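Local structure of R.Ecl18kI (Enterobacter cloacae, 2GB7) at residues T23-V28 with F124-E129; P138-G143 with P164-Y169; V159-P164 with M177-K182; V227-V232 with L246-M251. The protein recognises the double-stranded DNA sequence 5'-CCNGG-3' and cuts it ahead of the first C, acting as a type II restriction endonuclease. The protein carries 1 engineered substitution. All blocks are in the same frame, centred on the assembly; numbering follows the deposited sequence.

Interactions 2, 3 and 4 all draw on the same six-stranded mixed sheet, while interaction 1 packs helix 24-34 against helix 102-134, the helix that lies against the sheet. Interactions 2 and 3, their centres about 9 Å apart, share Pro164, and strand 140-141 pairs with strand 161-163, Asp140 N lying 2.9 Å from Val162 O. Interaction 4 closes the far edge of the sheet, about 21 Å from interaction 2 between centres. The helix 102-134 segment of interaction 1 touches all three other contacts: Glu129 OE2 meets Val141 CG2, Leu128 CD1 meets Ala181 CB, and Leu128 CD2 meets Phe248 CE1. Interactions 1 and 3 touch the bound DNA; the nearest atom of interaction 2 stays about 9 Å from it.

Interaction 1: residues T23-V28 with F124-E129; sequences TPFALV and FESILE. With nucleotides of chain B.
Ser126 sits between Phe25 and Val28 and has more surface buried here than any other residue of the two segments. Its OG lies at the edge of the Phe25 ring, near the ring plane, 3.3 Å from Phe25 CD1, while its CB is 3.8 Å from Val28 CG2. The hydroxyl is not left to the aromatic edge: swung beside its own backbone nitrogen (chi1 -65°), it bonds to the carbonyl of Lys122 one turn earlier in the helix. Val28 turns its side chain at the same helix and divides its methyl groups between two residues. CG2 rests on Ser126, and Val28 CG1 meets Ile127 CG1 at 3.8 Å, the two side chains crossing at about a right angle. These segments belong to helix 24-34 and the long helix 102-134; the axes of the two short segments approach to 9.0 Å at a crossing angle of -48°, and the segment on the latter helix lies within the EcoRII C-terminal family region, of the PD-(D/E)XK clan. Phe25 extends with CG opposite the backbone nitrogen (chi1 -174°), which carries the ring past Ser126 to Glu129. There Phe25 CE1 is 3.9 Å from Glu129 OE1, an oblique approach. Rings of Tyr286 and Phe289 also meet Phe25, the second edge-to-face. The start of helix 24-34 is fixed by Thr23, whose OG1 accepts an N-cap bond of 3.0 Å from Ala26 N. On helix 102-134, Glu125 extends toward the DNA, its OE2 coming 3.5 Å from C5' of DC3 of chain B.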
# COMPACT_ATOMS: atom_id res chain seq x y z
N THR F 23 -15.74 -12.89 -10.06
CA THR F 23 -14.41 -12.80 -9.46
C THR F 23 -13.42 -12.23 -10.48
O THR F 23 -13.69 -12.31 -11.69
CB THR F 23 -13.94 -14.17 -8.97
OG1 THR F 23 -13.67 -15.00 -10.10
CG2 THR F 23 -15.03 -14.82 -8.10
N PRO F 24 -12.31 -11.63 -10.00
CA PRO F 24 -11.25 -11.15 -10.88
C PRO F 24 -10.81 -12.23 -11.85
O PRO F 24 -10.72 -11.97 -13.05
CB PRO F 24 -10.11 -10.84 -9.90
CG PRO F 24 -10.82 -10.39 -8.67
CD PRO F 24 -12.01 -11.33 -8.58
N PHE F 25 -10.54 -13.44 -11.37
CA PHE F 25 -10.13 -14.49 -12.32
C PHE F 25 -11.22 -14.84 -13.32
O PHE F 25 -10.94 -15.04 -14.51
CB PHE F 25 -9.68 -15.76 -11.61
CG PHE F 25 -9.14 -16.77 -12.56
CD1 PHE F 25 -7.80 -16.72 -12.95
CD2 PHE F 25 -9.96 -17.74 -13.12
CE1 PHE F 25 -7.29 -17.62 -13.86
CE2 PHE F 25 -9.46 -18.64 -14.02
CZ PHE F 25 -8.13 -18.59 -14.40
N ALA F 26 -12.46 -14.95 -12.85
CA ALA F 26 -13.58 -15.21 -13.77
C ALA F 26 -13.67 -14.15 -14.87
O ALA F 26 -13.97 -14.47 -16.03
CB ALA F 26 -14.89 -15.29 -12.99
N LEU F 27 -13.46 -12.88 -14.50
CA LEU F 27 -13.56 -11.79 -15.50
C LEU F 27 -12.42 -11.91 -16.50
O LEU F 27 -12.62 -11.78 -17.70
CB LEU F 27 -13.55 -10.40 -14.84
CG LEU F 27 -13.46 -9.18 -15.77
CD1 LEU F 27 -14.63 -9.15 -16.74
CD2 LEU F 27 -13.39 -7.84 -15.00
N VAL F 28 -11.23 -12.18 -15.98
CA VAL F 28 -10.08 -12.36 -16.85
C VAL F 28 -10.31 -13.55 -17.76
O VAL F 28 -10.03 -13.48 -18.96
CB VAL F 28 -8.75 -12.52 -16.03
CG1 VAL F 28 -7.62 -13.00 -16.95
CG2 VAL F 28 -8.34 -11.23 -15.34
N PHE F 124 -4.28 -8.66 -12.80
CA PHE F 124 -2.95 -8.64 -13.47
C PHE F 124 -2.29 -9.99 -13.30
O PHE F 124 -1.77 -10.57 -14.24
CB PHE F 124 -2.11 -7.51 -12.86
CG PHE F 124 -0.79 -7.27 -13.52
CD1 PHE F 124 -0.62 -7.35 -14.91
CD2 PHE F 124 0.30 -6.91 -12.72
CE1 PHE F 124 0.63 -7.11 -15.47
CE2 PHE F 124 1.50 -6.61 -13.26
CZ PHE F 124 1.69 -6.73 -14.65
N GLU F 125 -2.31 -10.49 -12.07
CA GLU F 125 -1.80 -11.82 -11.80
C GLU F 125 -2.46 -12.92 -12.66
O GLU F 125 -1.73 -13.79 -13.23
CB GLU F 125 -1.97 -12.11 -10.30
CG GLU F 125 -1.14 -11.19 -9.38
CD GLU F 125 -1.78 -10.98 -8.00
OE1 GLU F 125 -2.55 -11.84 -7.52
OE2 GLU F 125 -1.50 -9.92 -7.39
N SER F 126 -3.79 -12.85 -12.80
CA SER F 126 -4.55 -13.82 -13.58
C SER F 126 -4.18 -13.71 -15.06
O SER F 126 -4.06 -14.71 -15.76
CB SER F 126 -6.04 -13.59 -13.40
OG SER F 126 -6.40 -13.83 -12.06
N ILE F 127 -4.04 -12.48 -15.52
CA ILE F 127 -3.62 -12.25 -16.92
C ILE F 127 -2.24 -12.90 -17.17
O ILE F 127 -2.00 -13.56 -18.21
CB ILE F 127 -3.58 -10.75 -17.22
CG1 ILE F 127 -5.03 -10.20 -17.27
CG2 ILE F 127 -2.82 -10.52 -18.56
CD1 ILE F 127 -5.06 -8.68 -17.28
N LEU F 128 -1.31 -12.74 -16.23
CA LEU F 128 0.04 -13.34 -16.40
C LEU F 128 0.03 -14.87 -16.28
O LEU F 128 0.78 -15.57 -16.95
CB LEU F 128 1.01 -12.73 -15.37
CG LEU F 128 1.26 -11.22 -15.55
CD1 LEU F 128 2.12 -10.70 -14.34
CD2 LEU F 128 1.99 -11.01 -16.91
N GLU F 129 -0.88 -15.38 -15.44
CA GLU F 129 -1.06 -16.81 -15.28
C GLU F 129 -1.51 -17.41 -16.61
O GLU F 129 -0.91 -18.38 -17.11
CB GLU F 129 -2.15 -17.01 -14.24
CG GLU F 129 -2.46 -18.41 -13.93
CD GLU F 129 -3.47 -18.52 -12.81
OE1 GLU F 129 -3.75 -17.49 -12.13
OE2 GLU F 129 -3.96 -19.64 -12.61
P DC B 3 1.25 -9.06 -2.97
OP1 DC B 3 1.73 -9.78 -4.18
OP2 DC B 3 2.19 -8.20 -2.20
O5' DC B 3 -0.03 -8.22 -3.41
C5' DC B 3 -1.09 -8.89 -4.07
C4' DC B 3 -2.15 -7.90 -4.49
O4' DC B 3 -3.02 -7.65 -3.36
C3' DC B 3 -1.52 -6.56 -4.85
O3' DC B 3 -1.67 -6.18 -6.21
C2' DC B 3 -2.16 -5.54 -3.94
C1' DC B 3 -3.31 -6.26 -3.25
N1 DC B 3 -3.30 -5.90 -1.83
C2 DC B 3 -4.39 -5.21 -1.29
O2 DC B 3 -5.36 -4.95 -2.02
N3 DC B 3 -4.36 -4.84 0.01
C4 DC B 3 -3.29 -5.12 0.76
N4 DC B 3 -3.29 -4.73 2.04
C5 DC B 3 -2.17 -5.83 0.24
C6 DC B 3 -2.22 -6.20 -1.05

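Interaction 2: residues P138-G143 with P164-Y169; sequences PVDVQG and PGVVQY
Asp140 reaches from edge strand 140-141 of the mixed sheet to the N-terminal end of helix 166-171, where Gly165 holds the N-cap position. The direct polar link is a bond from Val166 N to Asp140 OD2, 2.8 Å long with an N-H...O angle of 159°; the donor comes from above the carboxylate plane, 45° out of it. A water extends this link one residue into the helix. It donates to Asp140 OD2 at 2.8 Å and to Gln168 OE1 at 3.2 Å, and accepts from Val167 N at 2.9 Å, which joins the carboxylate to two more groups of the first turn. Asp140 OD2 also bonds to Ser278, while OD1 meets Arg299 in a salt bridge and accepts from Gln282, so both oxygens are gripped. The arginine and the helix start would probably favour the carboxylate as an anion. A weaker polar contact lies at the loop end of the segments: Pro164 CA, just past a cis peptide bond, points its hydrogen at Pro138 O across 3.2 Å. Apolar packing joins the same two prolines: Pro138 CG touches Pro164 CB at 3.8 Å, the two rings crossing obliquely. The remaining packing sets methyls against oxygens. At the helix, Val166 turns CG2 into the crowded position between its backbone nitrogen and carbonyl carbon, bringing that methyl to 3.2 Å from Asp140 OD2. Gln142, bent at chi2 (-87°), lays its amide oxygen OE1 3.6 Å from the other methyl, Val166 CG1.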
# COMPACT_ATOMS: atom_id res chain seq x y z
N PRO F 138 5.14 -24.81 -17.95
CA PRO F 138 4.64 -25.37 -16.68
C PRO F 138 4.85 -24.40 -15.55
O PRO F 138 5.97 -23.99 -15.31
CB PRO F 138 5.53 -26.59 -16.46
CG PRO F 138 6.81 -26.32 -17.23
CD PRO F 138 6.36 -25.47 -18.43
N VAL F 139 3.75 -24.05 -14.88
CA VAL F 139 3.79 -23.22 -13.69
C VAL F 139 2.81 -23.72 -12.65
O VAL F 139 1.73 -24.28 -12.97
CB VAL F 139 3.49 -21.72 -13.96
CG1 VAL F 139 4.54 -21.10 -14.87
CG2 VAL F 139 2.04 -21.54 -14.53
N ASP F 140 3.21 -23.56 -11.40
CA ASP F 140 2.29 -23.64 -10.30
C ASP F 140 1.90 -22.23 -9.93
O ASP F 140 2.73 -21.31 -9.95
CB ASP F 140 2.90 -24.35 -9.09
CG ASP F 140 2.92 -25.86 -9.25
OD1 ASP F 140 2.42 -26.38 -10.28
OD2 ASP F 140 3.49 -26.55 -8.37
N VAL F 141 0.63 -22.09 -9.58
CA VAL F 141 0.08 -20.81 -9.22
C VAL F 141 -0.10 -20.84 -7.70
O VAL F 141 -0.90 -21.61 -7.17
CB VAL F 141 -1.28 -20.60 -9.91
CG1 VAL F 141 -1.88 -19.23 -9.52
CG2 VAL F 141 -1.12 -20.75 -11.41
N GLN F 142 0.68 -20.02 -7.00
CA GLN F 142 0.65 -20.01 -5.53
C GLN F 142 -0.75 -19.83 -4.90
O GLN F 142 -1.03 -20.38 -3.84
CB GLN F 142 1.78 -19.13 -4.98
CG GLN F 142 3.16 -19.78 -5.12
CD GLN F 142 3.53 -20.69 -3.95
OE1 GLN F 142 4.70 -21.02 -3.78
NE2 GLN F 142 2.54 -21.09 -3.16
N GLY F 143 -1.63 -19.08 -5.55
CA GLY F 143 -2.99 -18.93 -5.02
C GLY F 143 -3.89 -20.15 -5.21
O GLY F 143 -5.08 -20.09 -4.87
N PRO F 164 9.13 -24.82 -12.79
CA PRO F 164 7.96 -25.55 -13.30
C PRO F 164 6.93 -25.92 -12.26
O PRO F 164 5.81 -26.36 -12.60
CB PRO F 164 8.60 -26.81 -13.88
CG PRO F 164 9.72 -27.13 -12.85
CD PRO F 164 10.26 -25.73 -12.50
N GLY F 165 7.26 -25.78 -10.99
CA GLY F 165 6.30 -26.15 -9.99
C GLY F 165 6.92 -26.01 -8.63
O GLY F 165 8.16 -25.97 -8.52
N VAL F 166 6.07 -25.95 -7.61
CA VAL F 166 6.57 -25.88 -6.22
C VAL F 166 7.35 -27.12 -5.76
O VAL F 166 8.32 -26.99 -5.03
CB VAL F 166 5.45 -25.52 -5.20
CG1 VAL F 166 4.91 -24.13 -5.50
CG2 VAL F 166 4.32 -26.55 -5.23
N VAL F 167 6.94 -28.31 -6.19
CA VAL F 167 7.65 -29.54 -5.75
C VAL F 167 9.08 -29.53 -6.25
O VAL F 167 10.03 -29.78 -5.49
CB VAL F 167 6.89 -30.81 -6.19
CG1 VAL F 167 7.72 -32.09 -5.94
CG2 VAL F 167 5.58 -30.90 -5.46
N GLN F 168 9.23 -29.23 -7.54
CA GLN F 168 10.56 -29.16 -8.14
C GLN F 168 11.35 -28.05 -7.52
O GLN F 168 12.53 -28.24 -7.23
CB GLN F 168 10.46 -28.90 -9.63
CG GLN F 168 9.84 -30.06 -10.40
CD GLN F 168 8.33 -29.85 -10.61
OE1 GLN F 168 7.63 -29.27 -9.77
NE2 GLN F 168 7.84 -30.32 -11.75
N TYR F 169 10.73 -26.88 -7.34
CA TYR F 169 11.43 -25.74 -6.73
C TYR F 169 12.00 -26.11 -5.34
O TYR F 169 13.16 -25.82 -5.04
CB TYR F 169 10.51 -24.50 -6.64
CG TYR F 169 11.28 -23.32 -6.11
CD1 TYR F 169 11.96 -22.48 -6.98
CD2 TYR F 169 11.39 -23.09 -4.73
CE1 TYR F 169 12.72 -21.42 -6.51
CE2 TYR F 169 12.13 -22.02 -4.26
CZ TYR F 169 12.81 -21.20 -5.16
OH TYR F 169 13.56 -20.15 -4.70
O HOH W 1 4.90 -28.93 -8.16

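Interaction 3: residues V159-P164 with M177-K182; sequences VDLVMP and MLISAK. With nucleotides of chain B.
The Ile179 carbonyl receives two donors in its plane, Asp160 N at 2.8 Å and Leu161 N at 3.2 Å from Ile179 O. The other flat group, the Asp160 carboxylate, presents OD2 to the next part of the opposing strand, 3.1 Å from Ala181 N and 3.6 Å from Ala181 CB, while Glu125 packs against the same side chain. Two residues facing one make a classic beta bulge. From it strands 161-163 and 177-181 run antiparallel: Leu161-Ile179, in the bulge itself, and Met163-Met177 are hydrogen-bonded pairs, with Val162-Leu178 as a non-hydrogen-bonded pair between them. They form part of the central sheet of a PD-(D/E)XK fold, and Asp160 and Lys182 probably stand at the Asp and Lys positions of that clan's motif. Val162 and Leu178 lie side by side on one sheet face: Leu178 CD2 touches Val162 CG1 at 3.8 Å and also packs on Val159 CG1. The opposite face carries Leu161, Ile179, Met163 and Met177, where Met163 CB and Met177 CB are 4.1 Å apart and Met132 of helix 102-134 covers Leu161 and Ile179. At the DNA end, Lys182 CA lies 3.3 Å from OP1 of DC4 of chain B, and Lys182 NZ forms a salt bridge with Glu191.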
# COMPACT_ATOMS: atom_id res chain seq x y z
N VAL F 159 5.28 -14.25 -4.39
CA VAL F 159 5.57 -14.96 -5.64
C VAL F 159 4.25 -15.47 -6.15
O VAL F 159 3.49 -16.10 -5.39
CB VAL F 159 6.45 -16.16 -5.40
CG1 VAL F 159 6.59 -16.98 -6.73
CG2 VAL F 159 7.79 -15.73 -4.83
N ASP F 160 3.94 -15.16 -7.40
CA ASP F 160 2.68 -15.57 -8.02
C ASP F 160 2.79 -16.86 -8.82
O ASP F 160 1.88 -17.68 -8.77
CB ASP F 160 2.21 -14.47 -8.94
CG ASP F 160 1.81 -13.24 -8.16
OD1 ASP F 160 1.11 -13.38 -7.10
OD2 ASP F 160 2.24 -12.14 -8.54
N LEU F 161 3.89 -16.99 -9.57
CA LEU F 161 4.08 -18.16 -10.44
C LEU F 161 5.44 -18.78 -10.21
O LEU F 161 6.43 -18.07 -10.06
CB LEU F 161 4.01 -17.73 -11.89
CG LEU F 161 2.70 -17.06 -12.29
CD1 LEU F 161 2.80 -16.37 -13.61
CD2 LEU F 161 1.52 -18.04 -12.23
N VAL F 162 5.46 -20.10 -10.20
CA VAL F 162 6.68 -20.86 -9.98
C VAL F 162 6.83 -21.85 -11.14
O VAL F 162 5.99 -22.73 -11.32
CB VAL F 162 6.59 -21.67 -8.69
CG1 VAL F 162 7.88 -22.47 -8.46
CG2 VAL F 162 6.25 -20.77 -7.46
N MET F 163 7.89 -21.71 -11.91
CA MET F 163 8.15 -22.57 -13.07
C MET F 163 9.31 -23.49 -12.67
O MET F 163 10.39 -23.00 -12.34
CB MET F 163 8.56 -21.68 -14.25
CG MET F 163 8.55 -22.28 -15.64
SD MET F 163 9.70 -23.67 -15.84
CE MET F 163 11.27 -22.85 -15.64
N PRO F 164 9.13 -24.82 -12.79
CA PRO F 164 7.96 -25.55 -13.30
C PRO F 164 6.93 -25.92 -12.26
O PRO F 164 5.81 -26.36 -12.60
CB PRO F 164 8.60 -26.81 -13.88
CG PRO F 164 9.72 -27.13 -12.85
CD PRO F 164 10.26 -25.73 -12.50
N MET F 177 12.07 -20.59 -12.37
CA MET F 177 11.82 -19.15 -12.55
C MET F 177 10.69 -18.78 -11.62
O MET F 177 9.71 -19.52 -11.51
CB MET F 177 11.43 -18.81 -14.00
CG MET F 177 11.07 -17.35 -14.13
SD MET F 177 10.70 -16.89 -15.83
CE MET F 177 12.21 -17.37 -16.53
N LEU F 178 10.84 -17.65 -10.92
CA LEU F 178 9.80 -17.12 -10.06
C LEU F 178 9.39 -15.77 -10.55
O LEU F 178 10.24 -14.95 -10.89
CB LEU F 178 10.31 -16.94 -8.62
CG LEU F 178 10.85 -18.20 -7.94
CD1 LEU F 178 11.33 -17.84 -6.55
CD2 LEU F 178 9.80 -19.29 -7.89
N ILE F 179 8.09 -15.55 -10.56
CA ILE F 179 7.51 -14.29 -11.02
C ILE F 179 6.58 -13.69 -9.98
O ILE F 179 5.67 -14.37 -9.49
CB ILE F 179 6.72 -14.48 -12.33
CG1 ILE F 179 7.61 -15.14 -13.40
CG2 ILE F 179 6.13 -13.14 -12.81
CD1 ILE F 179 6.83 -15.71 -14.60
N SER F 180 6.84 -12.42 -9.65
CA SER F 180 5.94 -11.58 -8.81
C SER F 180 5.35 -10.49 -9.70
O SER F 180 5.88 -10.23 -10.80
CB SER F 180 6.74 -10.91 -7.68
OG SER F 180 5.88 -10.09 -6.88
N ALA F 181 4.23 -9.90 -9.27
CA ALA F 181 3.62 -8.88 -10.11
C ALA F 181 3.05 -7.78 -9.21
O ALA F 181 2.49 -8.09 -8.18
CB ALA F 181 2.51 -9.49 -10.89
N LYS F 182 3.25 -6.53 -9.62
CA LYS F 182 2.70 -5.36 -8.96
C LYS F 182 2.32 -4.41 -10.06
O LYS F 182 3.17 -4.04 -10.84
CB LYS F 182 3.78 -4.70 -8.07
CG LYS F 182 4.09 -5.54 -6.83
CD LYS F 182 5.05 -4.80 -5.91
CE LYS F 182 5.40 -5.70 -4.70
NZ LYS F 182 4.19 -6.17 -3.95
P DC B 4 -0.67 -5.09 -6.81
OP1 DC B 4 -0.56 -5.29 -8.28
OP2 DC B 4 0.56 -5.12 -5.96
O5' DC B 4 -1.42 -3.72 -6.53
C5' DC B 4 -2.70 -3.46 -7.08
C4' DC B 4 -3.21 -2.13 -6.60
O4' DC B 4 -3.44 -2.19 -5.17
C3' DC B 4 -2.26 -0.95 -6.84
O3' DC B 4 -3.01 0.21 -7.20
C2' DC B 4 -1.62 -0.74 -5.48
C1' DC B 4 -2.73 -1.15 -4.52
N1 DC B 4 -2.24 -1.67 -3.23
C2 DC B 4 -2.82 -1.19 -2.04
O2 DC B 4 -3.79 -0.42 -2.10
N3 DC B 4 -2.30 -1.60 -0.86
C4 DC B 4 -1.27 -2.45 -0.83
N4 DC B 4 -0.75 -2.77 0.36
C5 DC B 4 -0.70 -2.98 -2.03
C6 DC B 4 -1.22 -2.57 -3.19

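Interaction 4: residues V227-V232 with L246-M251; sequences VVVTTV and LTFEDM
Val229 packs against one face of the Phe248 ring, its CG1 4.0 Å from the ring centroid and 28° off the normal, a CH-pi contact. Thr230 N lies over the ring as well. The same Val229 CG1 touches Met251 CB at 4.0 Å, and Val227 CG1 meets Leu246 CG at 3.7 Å. Beneath the side chains, strands 226-230 and 245-247 pair in parallel: Leu246 N donates to Val228 O, and Thr230 N to Leu246 O, each at 2.9 Å. Phe248 N, already in the helix, adds a more bent bond to Thr230 O (3.0 Å, 136°). The strands are the two arms of a beta-alpha-beta unit joined through helix 232-238; strand 245-247 is one of the sheet's two outermost strands within the chain. Further out, a capping box sets the start of helix 248-259: Asp250 N bonds to Thr247 OG1, which chi1 (61°) places between backbone nitrogen and carbonyl carbon, and Thr247 N returns a bond of 3.0 Å to Asp250 OD2. Thr231 OG1 likewise caps Asn234 N at the connecting helix. Phe248 is thus held twice at the end of strand 226-230, its N-H by Thr230 O and one ring face by Val229 CG1.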
# COMPACT_ATOMS: atom_id res chain seq x y z
N VAL F 227 14.59 -8.38 -11.07
CA VAL F 227 14.61 -7.71 -12.38
C VAL F 227 13.21 -7.27 -12.72
O VAL F 227 12.30 -8.09 -12.68
CB VAL F 227 15.10 -8.66 -13.49
CG1 VAL F 227 15.21 -7.89 -14.77
CG2 VAL F 227 16.45 -9.21 -13.12
N VAL F 228 13.06 -5.98 -13.04
CA VAL F 228 11.76 -5.44 -13.43
C VAL F 228 11.50 -5.80 -14.89
O VAL F 228 12.41 -5.72 -15.75
CB VAL F 228 11.70 -3.92 -13.27
CG1 VAL F 228 10.30 -3.38 -13.63
CG2 VAL F 228 12.08 -3.56 -11.81
N VAL F 229 10.27 -6.23 -15.11
CA VAL F 229 9.78 -6.71 -16.41
C VAL F 229 8.56 -5.84 -16.71
O VAL F 229 7.65 -5.75 -15.89
CB VAL F 229 9.37 -8.18 -16.35
CG1 VAL F 229 8.78 -8.64 -17.67
CG2 VAL F 229 10.59 -9.07 -16.02
N THR F 230 8.53 -5.20 -17.86
CA THR F 230 7.33 -4.40 -18.20
C THR F 230 7.05 -4.53 -19.69
O THR F 230 7.67 -5.33 -20.36
CB THR F 230 7.49 -2.91 -17.76
OG1 THR F 230 6.23 -2.24 -17.76
CG2 THR F 230 8.51 -2.14 -18.62
N THR F 231 6.07 -3.79 -20.18
CA THR F 231 5.72 -3.90 -21.57
C THR F 231 6.80 -3.32 -22.45
O THR F 231 7.68 -2.58 -22.00
CB THR F 231 4.41 -3.17 -21.89
OG1 THR F 231 4.54 -1.79 -21.52
CG2 THR F 231 3.26 -3.81 -21.14
N VAL F 232 6.73 -3.67 -23.74
CA VAL F 232 7.66 -3.11 -24.70
C VAL F 232 7.48 -1.60 -24.71
O VAL F 232 8.45 -0.85 -24.65
CB VAL F 232 7.48 -3.67 -26.15
CG1 VAL F 232 8.37 -2.91 -27.15
CG2 VAL F 232 7.79 -5.15 -26.20
N LEU F 246 13.66 -5.27 -18.29
CA LEU F 246 13.36 -6.28 -19.33
C LEU F 246 11.93 -6.08 -19.79
O LEU F 246 11.12 -5.44 -19.11
CB LEU F 246 13.48 -7.70 -18.76
CG LEU F 246 14.87 -8.27 -18.45
CD1 LEU F 246 14.72 -9.73 -17.99
CD2 LEU F 246 15.82 -8.15 -19.61
N THR F 247 11.61 -6.64 -20.95
CA THR F 247 10.24 -6.67 -21.44
C THR F 247 9.62 -8.03 -21.14
O THR F 247 10.34 -8.99 -20.92
CB THR F 247 10.19 -6.47 -22.95
OG1 THR F 247 10.91 -7.55 -23.58
CG2 THR F 247 10.78 -5.13 -23.30
N PHE F 248 8.29 -8.13 -21.17
CA PHE F 248 7.65 -9.44 -21.08
C PHE F 248 8.16 -10.40 -22.14
O PHE F 248 8.23 -11.59 -21.91
CB PHE F 248 6.14 -9.31 -21.16
CG PHE F 248 5.57 -8.65 -19.96
CD1 PHE F 248 5.53 -9.33 -18.75
CD2 PHE F 248 5.12 -7.34 -20.01
CE1 PHE F 248 4.98 -8.68 -17.60
CE2 PHE F 248 4.61 -6.70 -18.88
CZ PHE F 248 4.55 -7.37 -17.69
N GLU F 249 8.51 -9.86 -23.30
CA GLU F 249 9.08 -10.69 -24.35
C GLU F 249 10.38 -11.40 -23.93
O GLU F 249 10.57 -12.59 -24.21
CB GLU F 249 9.28 -9.83 -25.59
CG GLU F 249 7.99 -9.58 -26.38
CD GLU F 249 6.98 -8.61 -25.73
OE1 GLU F 249 7.29 -7.94 -24.72
OE2 GLU F 249 5.87 -8.50 -26.31
N ASP F 250 11.26 -10.64 -23.27
CA ASP F 250 12.52 -11.13 -22.74
C ASP F 250 12.24 -12.23 -21.73
O ASP F 250 12.83 -13.33 -21.79
CB ASP F 250 13.29 -10.00 -22.05
CG ASP F 250 13.72 -8.89 -22.98
OD1 ASP F 250 13.96 -9.15 -24.20
OD2 ASP F 250 13.92 -7.75 -22.47
N MET F 251 11.33 -11.93 -20.80
CA MET F 251 10.95 -12.87 -19.75
C MET F 251 10.43 -14.17 -20.31
O MET F 251 10.82 -15.24 -19.85
CB MET F 251 9.92 -12.26 -18.79
CG MET F 251 9.72 -13.17 -17.59
SD MET F 251 8.50 -12.45 -16.46
CE MET F 251 7.00 -12.83 -17.33